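Local coordinates for protein UDP-N-acetylglucosamine 4,6-dehydratase (Vibrio fischeri, PDB 3PVZ) that binds NAD in a Rossmann-type domain and probably acts as a lyase that dehydrates UDP-N-acetylglucosamine, at residues A[37-42]-A[105-110]. Numbering follows the deposited sequence.
Sequences RFLVLG and AFIKAD. With NA (sodium ion), chain J; NAD (nicotinamide-adenine-dinucleotide), chain E.
Leu39 projects from strand 37-41 toward helix 101-109 and sets one methyl against each of two side chains there. Its CD1 comes up to the edge of the Phe106 ring, near the ring plane, 4.3 Å from CE2, while CD2 meets the Ile107 methyl CD1 at 4.4 Å. Leu39 CG lies opposite the backbone N (chi1 175°), which carries the fork out toward the helix. Ile107 starts off to one side, but its CD1 end bends back to the strand. Only 83 Å² is buried in all, and no hydrogen bond joins the two segments.

The carboxyl end of helix 101-109 is the open, hydrated part: Ala109 O coordinates a sodium ion, and a water on the same ion donates to both Lys108 O and Asp110 O. Ala105, Lys108 and Ala109 face the second subunit. Arg37 and Asp110 do not pair here; Arg37 bridges to Asp114, and Asp110 to Lys62.

Helix 101-109 covers the sheet face that carries Leu39, and helix 46-56 covers the opposite face through Val40, the alpha/beta/alpha sandwich of a Rossmann-type fold. Strand 37-41 runs between strands 62-66 and 115-118 and leads to Gly42, beside the adenosine ribose of NAD; Phe94 meets the Phe106 ring, and Tyr113 touches both Leu39 and Phe106.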
ATOM      1  N   ARG A  37      24.724  -9.764  -2.904  1.00 22.76           N
ATOM      2  CA  ARG A  37      23.523  -9.398  -3.603  1.00 22.43           C
ATOM      3  C   ARG A  37      22.295  -9.497  -2.715  1.00 23.33           C
ATOM      4  O   ARG A  37      22.070 -10.529  -2.074  1.00 22.96           O
ATOM      5  CB  ARG A  37      23.379 -10.367  -4.751  1.00 22.48           C
ATOM      6  CG  ARG A  37      24.588 -10.341  -5.741  1.00 22.69           C
ATOM      7  CD  ARG A  37      24.559 -11.497  -6.686  1.00 22.63           C
ATOM      8  NE  ARG A  37      24.750 -12.757  -5.968  1.00 25.06           N
ATOM      9  CZ  ARG A  37      24.708 -13.958  -6.521  1.00 26.42           C
ATOM     10  NH1 ARG A  37      24.961 -15.020  -5.774  1.00 26.93           N
ATOM     11  NH2 ARG A  37      24.440 -14.111  -7.804  1.00 29.98           N
ATOM     12  N   PHE A  38      21.451  -8.476  -2.737  1.00 22.98           N
ATOM     13  CA  PHE A  38      20.293  -8.394  -1.872  1.00 23.31           C
ATOM     14  C   PHE A  38      19.011  -8.154  -2.637  1.00 24.03           C
ATOM     15  O   PHE A  38      18.930  -7.271  -3.513  1.00 25.62           O
ATOM     16  CB  PHE A  38      20.411  -7.288  -0.807  1.00 25.19           C
ATOM     17  CG  PHE A  38      21.617  -7.380   0.065  1.00 23.50           C
ATOM     18  CD1 PHE A  38      21.506  -7.856   1.355  1.00 27.89           C
ATOM     19  CD2 PHE A  38      22.854  -7.027  -0.403  1.00 23.79           C
ATOM     20  CE1 PHE A  38      22.606  -7.947   2.171  1.00 29.91           C
ATOM     21  CE2 PHE A  38      23.973  -7.156   0.392  1.00 26.03           C
ATOM     22  CZ  PHE A  38      23.853  -7.598   1.681  1.00 27.06           C
ATOM     23  N   LEU A  39      17.964  -8.849  -2.185  1.00 23.12           N
ATOM     24  CA  LEU A  39      16.610  -8.638  -2.610  1.00 22.34           C
ATOM     25  C   LEU A  39      15.786  -8.232  -1.364  1.00 23.33           C
ATOM     26  O   LEU A  39      15.770  -8.958  -0.423  1.00 24.04           O
ATOM     27  CB  LEU A  39      16.072  -9.953  -3.196  1.00 22.88           C
ATOM     28  CG  LEU A  39      14.593  -9.966  -3.602  1.00 22.73           C
ATOM     29  CD1 LEU A  39      14.217  -8.722  -4.572  1.00 24.05           C
ATOM     30  CD2 LEU A  39      14.179 -11.302  -4.162  1.00 26.01           C
ATOM     31  N   VAL A  40      15.082  -7.088  -1.389  1.00 22.85           N
ATOM     32  CA  VAL A  40      14.238  -6.672  -0.296  1.00 22.36           C
ATOM     33  C   VAL A  40      12.829  -6.574  -0.785  1.00 23.91           C
ATOM     34  O   VAL A  40      12.473  -5.679  -1.578  1.00 24.83           O
ATOM     35  CB  VAL A  40      14.692  -5.285   0.283  1.00 23.00           C
ATOM     36  CG1 VAL A  40      13.870  -4.906   1.516  1.00 21.38           C
ATOM     37  CG2 VAL A  40      16.182  -5.360   0.622  1.00 21.50           C
ATOM     38  N   LEU A  41      12.006  -7.455  -0.253  1.00 24.13           N
ATOM     39  CA  LEU A  41      10.603  -7.492  -0.522  1.00 25.51           C
ATOM     40  C   LEU A  41       9.851  -6.676   0.517  1.00 25.19           C
ATOM     41  O   LEU A  41      10.104  -6.728   1.670  1.00 25.71           O
ATOM     42  CB  LEU A  41      10.143  -8.948  -0.452  1.00 24.34           C
ATOM     43  CG  LEU A  41      10.960  -9.850  -1.354  1.00 25.73           C
ATOM     44  CD1 LEU A  41      10.363 -11.245  -1.340  1.00 25.65           C
ATOM     45  CD2 LEU A  41      11.032  -9.281  -2.779  1.00 20.98           C
ATOM     46  N   GLY A  42       8.840  -5.974   0.078  1.00 27.16           N
ATOM     47  CA  GLY A  42       8.183  -4.987   0.912  1.00 27.15           C
ATOM     48  C   GLY A  42       9.133  -3.882   1.281  1.00 26.72           C
ATOM     49  O   GLY A  42       9.008  -3.232   2.356  1.00 28.08           O
ATOM     50  N   ALA A 105       7.915 -13.988 -13.183  1.00 24.95           N
ATOM     51  CA  ALA A 105       8.689 -13.826 -14.405  1.00 25.96           C
ATOM     52  C   ALA A 105       9.969 -13.019 -14.089  1.00 26.16           C
ATOM     53  O   ALA A 105      10.999 -13.301 -14.661  1.00 28.18           O
ATOM     54  CB  ALA A 105       7.850 -13.135 -15.528  1.00 25.00           C
ATOM     55  N   PHE A 106       9.894 -12.095 -13.131  1.00 25.31           N
ATOM     56  CA  PHE A 106      11.077 -11.356 -12.636  1.00 26.36           C
ATOM     57  C   PHE A 106      12.054 -12.320 -11.984  1.00 26.37           C
ATOM     58  O   PHE A 106      13.227 -12.243 -12.236  1.00 29.38           O
ATOM     59  CB  PHE A 106      10.593 -10.234 -11.704  1.00 25.52           C
ATOM     60  CG  PHE A 106      11.604  -9.689 -10.744  1.00 26.73           C
ATOM     61  CD1 PHE A 106      12.447  -8.691 -11.112  1.00 27.99           C
ATOM     62  CD2 PHE A 106      11.588 -10.041  -9.416  1.00 28.15           C
ATOM     63  CE1 PHE A 106      13.329  -8.110 -10.188  1.00 28.95           C
ATOM     64  CE2 PHE A 106      12.484  -9.441  -8.490  1.00 27.18           C
ATOM     65  CZ  PHE A 106      13.353  -8.522  -8.898  1.00 26.83           C
ATOM     66  N   ILE A 107      11.569 -13.261 -11.196  1.00 26.52           N
ATOM     67  CA  ILE A 107      12.432 -14.263 -10.563  1.00 25.59           C
ATOM     68  C   ILE A 107      12.958 -15.253 -11.576  1.00 25.90           C
ATOM     69  O   ILE A 107      14.089 -15.582 -11.542  1.00 26.56           O
ATOM     70  CB  ILE A 107      11.698 -15.018  -9.466  1.00 26.17           C
ATOM     71  CG1 ILE A 107      11.364 -14.018  -8.356  1.00 24.31           C
ATOM     72  CG2 ILE A 107      12.536 -16.272  -8.942  1.00 19.81           C
ATOM     73  CD1 ILE A 107      12.541 -13.489  -7.571  1.00 23.43           C
ATOM     74  N   LYS A 108      12.153 -15.686 -12.505  1.00 27.79           N
ATOM     75  CA  LYS A 108      12.632 -16.631 -13.535  1.00 28.96           C
ATOM     76  C   LYS A 108      13.765 -16.015 -14.406  1.00 27.16           C
ATOM     77  O   LYS A 108      14.734 -16.680 -14.769  1.00 25.74           O
ATOM     78  CB  LYS A 108      11.455 -17.025 -14.411  1.00 29.95           C
ATOM     79  CG  LYS A 108      11.736 -18.130 -15.362  1.00 33.68           C
ATOM     80  CD  LYS A 108      10.555 -18.432 -16.264  1.00 35.16           C
ATOM     81  CE  LYS A 108      10.998 -19.453 -17.323  1.00 38.85           C
ATOM     82  NZ  LYS A 108      11.464 -18.830 -18.541  1.00 36.62           N
ATOM     83  N   ALA A 109      13.638 -14.718 -14.727  1.00 25.74           N
ATOM     84  CA  ALA A 109      14.641 -14.076 -15.532  1.00 24.74           C
ATOM     85  C   ALA A 109      15.934 -13.880 -14.730  1.00 23.95           C
ATOM     86  O   ALA A 109      17.025 -13.889 -15.285  1.00 24.90           O
ATOM     87  CB  ALA A 109      14.106 -12.711 -16.111  1.00 24.27           C
ATOM     88  N   ASP A 110      15.831 -13.685 -13.430  1.00 24.49           N
ATOM     89  CA  ASP A 110      16.988 -13.346 -12.610  1.00 24.46           C
ATOM     90  C   ASP A 110      17.014 -14.168 -11.394  1.00 25.54           C
ATOM     91  O   ASP A 110      17.488 -15.365 -11.475  1.00 28.08           O
ATOM     92  CB  ASP A 110      16.979 -11.829 -12.270  1.00 24.18           C
ATOM     93  CG  ASP A 110      18.186 -11.416 -11.465  1.00 27.14           C
ATOM     94  OD1 ASP A 110      18.994 -12.354 -11.187  1.00 25.96           O
ATOM     95  OD2 ASP A 110      18.279 -10.186 -11.067  1.00 24.88           O
TER
HETATM   96 NA    NA J 608      18.701 -15.555 -16.059  1.00 43.41          NA
HETATM   97  PA  NAD E 501       4.309  -1.619   6.288  1.00 31.58           P
HETATM   98  O1A NAD E 501       2.832  -1.575   6.064  1.00 31.45           O
HETATM   99  O2A NAD E 501       4.863  -0.229   6.350  1.00 31.09           O
HETATM  100  O5B NAD E 501       5.078  -2.140   4.997  1.00 31.45           O
HETATM  101  C5B NAD E 501       4.641  -3.413   4.473  1.00 29.34           C
HETATM  102  C4B NAD E 501       5.078  -3.343   3.006  1.00 29.28           C
HETATM  103  O4B NAD E 501       4.771  -4.525   2.297  1.00 26.84           O
HETATM  104  C3B NAD E 501       4.352  -2.163   2.285  1.00 27.95           C
HETATM  105  O3B NAD E 501       5.274  -1.307   1.644  1.00 31.61           O
HETATM  106  C2B NAD E 501       3.431  -2.898   1.283  1.00 27.90           C
HETATM  107  O2B NAD E 501       3.081  -2.135   0.135  1.00 27.07           O
HETATM  108  C1B NAD E 501       4.327  -4.132   1.024  1.00 25.44           C
HETATM  109  N9A NAD E 501       3.551  -5.229   0.467  1.00 27.82           N
HETATM  110  C8A NAD E 501       2.443  -5.782   0.979  1.00 25.60           C
HETATM  111  N7A NAD E 501       1.974  -6.699   0.197  1.00 27.29           N
HETATM  112  C5A NAD E 501       2.858  -6.826  -0.839  1.00 28.62           C
HETATM  113  C6A NAD E 501       2.912  -7.615  -1.984  1.00 27.31           C
HETATM  114  N6A NAD E 501       1.934  -8.567  -2.139  1.00 28.79           N
HETATM  115  N1A NAD E 501       3.909  -7.469  -2.851  1.00 25.09           N
HETATM  116  C2A NAD E 501       4.847  -6.548  -2.660  1.00 25.50           C
HETATM  117  N3A NAD E 501       4.817  -5.767  -1.608  1.00 24.89           N
HETATM  118  C4A NAD E 501       3.861  -5.878  -0.695  1.00 25.64           C
HETATM  119  O3  NAD E 501       4.613  -2.518   7.587  1.00 29.94           O
HETATM  120  PN  NAD E 501       5.990  -2.267   8.421  1.00 30.80           P
HETATM  121  O1N NAD E 501       5.720  -1.342   9.596  1.00 31.11           O
HETATM  122  O2N NAD E 501       7.215  -1.889   7.697  1.00 29.17           O
HETATM  123  O5D NAD E 501       6.093  -3.735   9.172  1.00 27.75           O
HETATM  124  C5D NAD E 501       6.635  -4.724   8.310  1.00 26.13           C
HETATM  125  C4D NAD E 501       6.660  -6.069   9.045  1.00 26.63           C
HETATM  126  O4D NAD E 501       7.135  -5.884  10.416  1.00 28.13           O
HETATM  127  C3D NAD E 501       5.225  -6.625   9.174  1.00 28.91           C
HETATM  128  O3D NAD E 501       5.185  -8.069   9.243  1.00 35.22           O
HETATM  129  C2D NAD E 501       4.789  -6.125  10.570  1.00 29.77           C
HETATM  130  O2D NAD E 501       3.752  -6.933  11.146  1.00 34.13           O
HETATM  131  C1D NAD E 501       6.092  -6.269  11.354  1.00 28.47           C
HETATM  132  N1N NAD E 501       6.109  -5.445  12.573  1.00 34.87           N
HETATM  133  C2N NAD E 501       6.001  -4.117  12.446  1.00 36.15           C
HETATM  134  C3N NAD E 501       6.028  -3.295  13.554  1.00 37.63           C
HETATM  135  C7N NAD E 501       5.882  -1.835  13.436  1.00 38.80           C
HETATM  136  O7N NAD E 501       5.838  -1.203  14.490  1.00 39.45           O
HETATM  137  N7N NAD E 501       5.765  -1.204  12.258  1.00 36.28           N
HETATM  138  C4N NAD E 501       6.172  -3.872  14.840  1.00 36.74           C
HETATM  139  C5N NAD E 501       6.297  -5.248  14.928  1.00 36.03           C
HETATM  140  C6N NAD E 501       6.251  -6.024  13.769  1.00 36.84           C
HETATM  141  O   HOH W   1      17.597 -16.360 -14.089  1.00 20.45           O